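Local coordinates for protein Exo-beta-1,4-mannosidase (Rhizomucor miehei, PDB 4LYP) that probably hydrolyses terminal beta-1,4-linked mannose residues from the non-reducing ends of manno-oligosaccharides, as a family 5 glycoside hydrolase with a TIM barrel, at residues 274-277 / 278-282; 341-344 / 345-348. One frame throughout, in Å; residues are numbered along the deposited sequence.

Contact 1: 274-277 / 278-282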
loop_
_atom_site.group_PDB
_atom_site.type_symbol
_atom_site.label_atom_id
_atom_site.label_comp_id
_atom_site.label_asym_id
_atom_site.label_seq_id
_atom_site.Cartn_x
_atom_site.Cartn_y
_atom_site.Cartn_z
ATOM N N TYR A 274 -11.143 14.974 12.380
ATOM C CA TYR A 274 -10.023 15.868 12.673
ATOM C C TYR A 274 -8.732 15.231 12.156
ATOM O O TYR A 274 -7.914 15.872 11.515
ATOM C CB TYR A 274 -9.911 16.065 14.236
ATOM C CG TYR A 274 -8.755 16.960 14.628
ATOM C CD1 TYR A 274 -8.957 18.338 14.682
ATOM C CD2 TYR A 274 -7.451 16.441 14.865
ATOM C CE1 TYR A 274 -7.901 19.204 14.987
ATOM C CE2 TYR A 274 -6.403 17.325 15.164
ATOM C CZ TYR A 274 -6.661 18.681 15.233
ATOM O OH TYR A 274 -5.625 19.557 15.561
ATOM N N ASP A 275 -8.526 13.946 12.469
ATOM C CA ASP A 275 -7.332 13.232 12.006
ATOM C C ASP A 275 -7.320 13.200 10.464
ATOM O O ASP A 275 -6.264 13.377 9.828
ATOM C CB ASP A 275 -7.357 11.823 12.576
ATOM C CG ASP A 275 -6.279 10.906 12.020
ATOM O OD1 ASP A 275 -5.088 11.108 12.378
ATOM O OD2 ASP A 275 -6.659 9.970 11.291
ATOM N N PHE A 276 -8.491 12.904 9.868
ATOM C CA PHE A 276 -8.589 12.900 8.394
ATOM C C PHE A 276 -8.174 14.218 7.791
ATOM O O PHE A 276 -7.397 14.259 6.800
ATOM C CB PHE A 276 -10.040 12.518 8.031
ATOM C CG PHE A 276 -10.292 12.363 6.561
ATOM C CD1 PHE A 276 -10.684 13.461 5.785
ATOM C CD2 PHE A 276 -10.159 11.092 5.944
ATOM C CE1 PHE A 276 -10.961 13.271 4.430
ATOM C CE2 PHE A 276 -10.427 10.924 4.605
ATOM C CZ PHE A 276 -10.843 11.999 3.864
ATOM N N ASP A 277 -8.674 15.325 8.324
ATOM C CA ASP A 277 -8.366 16.645 7.785
ATOM C C ASP A 277 -6.913 17.048 8.027
ATOM O O ASP A 277 -6.292 17.729 7.228
ATOM C CB ASP A 277 -9.337 17.710 8.339
ATOM C CG ASP A 277 -10.736 17.518 7.827
ATOM O OD1 ASP A 277 -10.952 16.780 6.839
ATOM O OD2 ASP A 277 -11.658 18.186 8.343
ATOM N N ARG A 278 -6.386 16.629 9.167
ATOM C CA ARG A 278 -4.989 16.944 9.505
ATOM C C ARG A 278 -4.033 16.379 8.407
ATOM O O ARG A 278 -3.035 17.002 8.065
ATOM C CB ARG A 278 -4.651 16.304 10.844
ATOM C CG ARG A 278 -3.222 16.334 11.252
ATOM C CD ARG A 278 -2.988 15.997 12.717
ATOM N NE ARG A 278 -3.486 14.639 13.014
ATOM C CZ ARG A 278 -3.807 14.178 14.217
ATOM N NH1 ARG A 278 -3.614 14.947 15.311
ATOM N NH2 ARG A 278 -4.336 12.916 14.356
ATOM N N ALA A 279 -4.386 15.209 7.857
ATOM C CA ALA A 279 -3.570 14.606 6.820
ATOM C C ALA A 279 -3.900 15.149 5.420
ATOM O O ALA A 279 -3.048 15.262 4.572
ATOM C CB ALA A 279 -3.796 13.072 6.783
ATOM N N HIS A 280 -5.218 15.407 5.176
ATOM C CA HIS A 280 -5.680 15.592 3.784
ATOM C C HIS A 280 -5.979 17.038 3.393
ATOM O O HIS A 280 -6.033 17.300 2.189
ATOM C CB HIS A 280 -6.927 14.754 3.545
ATOM C CG HIS A 280 -6.678 13.282 3.684
ATOM N ND1 HIS A 280 -7.323 12.489 4.568
ATOM C CD2 HIS A 280 -5.901 12.434 2.917
ATOM C CE1 HIS A 280 -6.887 11.204 4.426
ATOM N NE2 HIS A 280 -6.065 11.158 3.416
ATOM N N ASP A 281 -6.214 17.946 4.360
ATOM C CA ASP A 281 -6.610 19.304 3.989
ATOM C C ASP A 281 -5.360 20.150 3.733
ATOM O O ASP A 281 -4.995 21.026 4.522
ATOM C CB ASP A 281 -7.507 19.902 5.085
ATOM C CG ASP A 281 -8.102 21.243 4.696
ATOM O OD1 ASP A 281 -8.061 21.591 3.532
ATOM O OD2 ASP A 281 -8.614 21.907 5.595
ATOM N N HIS A 282 -4.713 19.883 2.618
ATOM C CA HIS A 282 -3.497 20.545 2.203
ATOM C C HIS A 282 -3.527 20.716 0.715
ATOM O O HIS A 282 -3.994 19.781 0.009
ATOM C CB HIS A 282 -2.224 19.753 2.588
ATOM C CG HIS A 282 -2.112 19.545 4.086
ATOM N ND1 HIS A 282 -1.706 20.509 4.931
ATOM C CD2 HIS A 282 -2.477 18.486 4.857
ATOM C CE1 HIS A 282 -1.811 20.087 6.189
ATOM N NE2 HIS A 282 -2.303 18.814 6.152
HETATM O O HOH W 1 -3.546 12.684 10.711
HETATM O O HOH W 2 -4.785 20.446 7.821
#

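Contact 2: 341-344 / 345-348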
loop_
_atom_site.group_PDB
_atom_site.type_symbol
_atom_site.label_atom_id
_atom_site.label_comp_id
_atom_site.label_asym_id
_atom_site.label_seq_id
_atom_site.Cartn_x
_atom_site.Cartn_y
_atom_site.Cartn_z
ATOM N N ALA A 341 -8.646 -12.474 7.028
ATOM C CA ALA A 341 -7.988 -13.768 7.193
ATOM C C ALA A 341 -8.804 -14.883 6.529
ATOM O O ALA A 341 -9.976 -14.733 6.157
ATOM C CB ALA A 341 -7.869 -14.059 8.681
ATOM N N ARG A 342 -8.145 -16.039 6.436
ATOM C CA ARG A 342 -8.807 -17.291 5.993
ATOM C C ARG A 342 -9.697 -17.780 7.106
ATOM O O ARG A 342 -9.784 -17.205 8.193
ATOM C CB ARG A 342 -7.759 -18.300 5.579
ATOM C CG ARG A 342 -6.655 -17.728 4.640
ATOM C CD ARG A 342 -5.725 -18.765 4.054
ATOM N NE ARG A 342 -6.263 -19.451 2.861
ATOM C CZ ARG A 342 -6.148 -18.966 1.638
ATOM N NH1 ARG A 342 -6.582 -19.743 0.607
ATOM N NH2 ARG A 342 -5.653 -17.750 1.377
ATOM N N ASP A 343 -10.422 -18.890 6.811
ATOM C CA ASP A 343 -11.479 -19.390 7.710
ATOM C C ASP A 343 -10.980 -20.137 8.960
ATOM O O ASP A 343 -11.246 -21.335 9.164
ATOM C CB ASP A 343 -12.418 -20.335 6.939
ATOM C CG ASP A 343 -13.370 -19.657 5.964
ATOM O OD1 ASP A 343 -13.639 -18.407 6.085
ATOM O OD2 ASP A 343 -13.955 -20.380 5.136
ATOM N N ALA A 344 -10.253 -19.423 9.836
ATOM C CA ALA A 344 -9.695 -19.964 11.068
ATOM C C ALA A 344 -10.759 -20.642 11.906
ATOM O O ALA A 344 -10.485 -21.649 12.603
ATOM C CB ALA A 344 -9.019 -18.864 11.886
ATOM N N TRP A 345 -11.993 -20.126 11.858
ATOM C CA TRP A 345 -13.111 -20.625 12.621
ATOM C C TRP A 345 -13.477 -22.059 12.319
ATOM O O TRP A 345 -14.197 -22.680 13.109
ATOM C CB TRP A 345 -14.327 -19.673 12.439
ATOM C CG TRP A 345 -14.731 -19.572 10.968
ATOM C CD1 TRP A 345 -14.304 -18.635 10.054
ATOM C CD2 TRP A 345 -15.599 -20.468 10.246
ATOM N NE1 TRP A 345 -14.838 -18.868 8.823
ATOM C CE2 TRP A 345 -15.634 -19.996 8.886
ATOM C CE3 TRP A 345 -16.376 -21.619 10.598
ATOM C CZ2 TRP A 345 -16.382 -20.609 7.849
ATOM C CZ3 TRP A 345 -17.147 -22.218 9.573
ATOM C CH2 TRP A 345 -17.142 -21.735 8.228
ATOM N N ARG A 346 -13.060 -22.611 11.188
ATOM C CA ARG A 346 -13.336 -24.003 10.905
ATOM C C ARG A 346 -12.532 -24.970 11.800
ATOM O O ARG A 346 -12.900 -26.137 11.938
ATOM C CB ARG A 346 -13.036 -24.289 9.438
ATOM C CG ARG A 346 -13.919 -23.590 8.453
ATOM C CD ARG A 346 -13.511 -23.777 7.029
ATOM N NE ARG A 346 -14.404 -23.127 6.074
ATOM C CZ ARG A 346 -15.593 -23.572 5.726
ATOM N NH1 ARG A 346 -16.296 -22.871 4.883
ATOM N NH2 ARG A 346 -16.042 -24.762 6.210
ATOM N N ASN A 347 -11.422 -24.468 12.383
ATOM C CA ASN A 347 -10.547 -25.290 13.198
ATOM C C ASN A 347 -9.893 -24.306 14.161
ATOM O O ASN A 347 -8.724 -24.031 14.085
ATOM C CB ASN A 347 -9.556 -26.056 12.333
ATOM C CG ASN A 347 -8.700 -27.027 13.100
ATOM O OD1 ASN A 347 -8.880 -27.258 14.298
ATOM N ND2 ASN A 347 -7.711 -27.549 12.409
ATOM N N PRO A 348 -10.656 -23.740 15.108
ATOM C CA PRO A 348 -10.186 -22.583 15.861
ATOM C C PRO A 348 -9.050 -22.888 16.843
ATOM O O PRO A 348 -8.352 -21.909 17.155
ATOM C CB PRO A 348 -11.428 -22.068 16.590
ATOM C CG PRO A 348 -12.355 -23.273 16.666
ATOM C CD PRO A 348 -12.064 -24.066 15.415
#

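Contact 1: 274-277 / 278-282
D275 and R278 are joined by a salt bridge on helix 273-280, packed outside the TIM barrel between helices 244-257 and 308-329. R278 NH2 donates to D275 OD1 at 2.8 Å, nearly straight (164°). OD1 lies in the guanidinium plane, using its lone pair away from OD2, but the carboxylate is turned 79° to that plane, so one N-H does the work. A buried aspartate suits this place, its charge being answered directly; a water also donates to D275 OD1 and D275 O and accepts from R278 NE at 3.0 Å. The same NH2 has a second acid, E241. A bend at chi3 (60°) turns R278 NH1 to the edge of the nearly perpendicular Y274 ring, 3.7 Å from Y274 CE2.

Nearer L329 and T288, the edge of the H280 ring meets the face of F276, with ND1 over its centre. F276 O accepts from H280 N at 3.0 Å and, weakly, from H280 ND1. D281 N donates to D277 O at 2.9 Å, closing the last helical turn; a water also donates to that oxygen. D281 then centres an inverse gamma turn. H282 ND1 is hydrogen-bonded to E248 OE1, while H282 NE2 donates to R278 O at 2.7 Å.

Contact 2: 341-344 / 345-348
The carboxylate of D343 is shared between two neighbours, W345 and R346, whose side chains both run alongside it and point the same way. With chi1 at 59°, W345 holds CG between its own backbone N and carbonyl carbon, which swings the indole back over D343. W345 NE1 comes to 3.0 Å from D343 OD1 in a weak bond. R346 instead sets CG opposite its carbonyl carbon and keeps the chain extended to NE, then turns at chi4 (-76°), bringing the guanidinium beneath W345 CH2. R346 NE donates almost straight to D343 OD2 at 2.9 Å, though it stands 32° out of the carboxylate plane; R346 NH1 adds a longer, weak bond. D343 itself is the centre of an inverse gamma turn, closed by A344 N on R342 O, and leads into a 3-10 turn in which R346 N bonds to D343 O at 3.0 Å and N347 N to A344 O. A short aspartate suits the start of such a turn, since its carboxylate reaches both following side chains; OD2 is also held by S362 OG and OD1 by H363 N. The H363 ring stacks with W345. R346 CG lies 3.5 Å above the indole plane, and W345 CH2 sits equally far above the centre of the guanidinium.

From the N terminus, the chain completes contact 1 at the end of helix 273-280 before contact 2 begins, so the two lie in series and neither nest nor cross. Both are local, and neither closes a long loop. Between them run strand 288-292, helix 308-329 and strand 333-338, the two strands pairing in parallel. Contact 1 lies in a helix that touches helices 244-257 and 308-329 and strand 288-292; contact 2 lies in the loop after strand 333-338, where D343 and W345 meet S362 and H363 at the start of helix 362-380. Their centres are 37 Å apart and their nearest atoms about 23 Å, so they belong to separate regions of the domain.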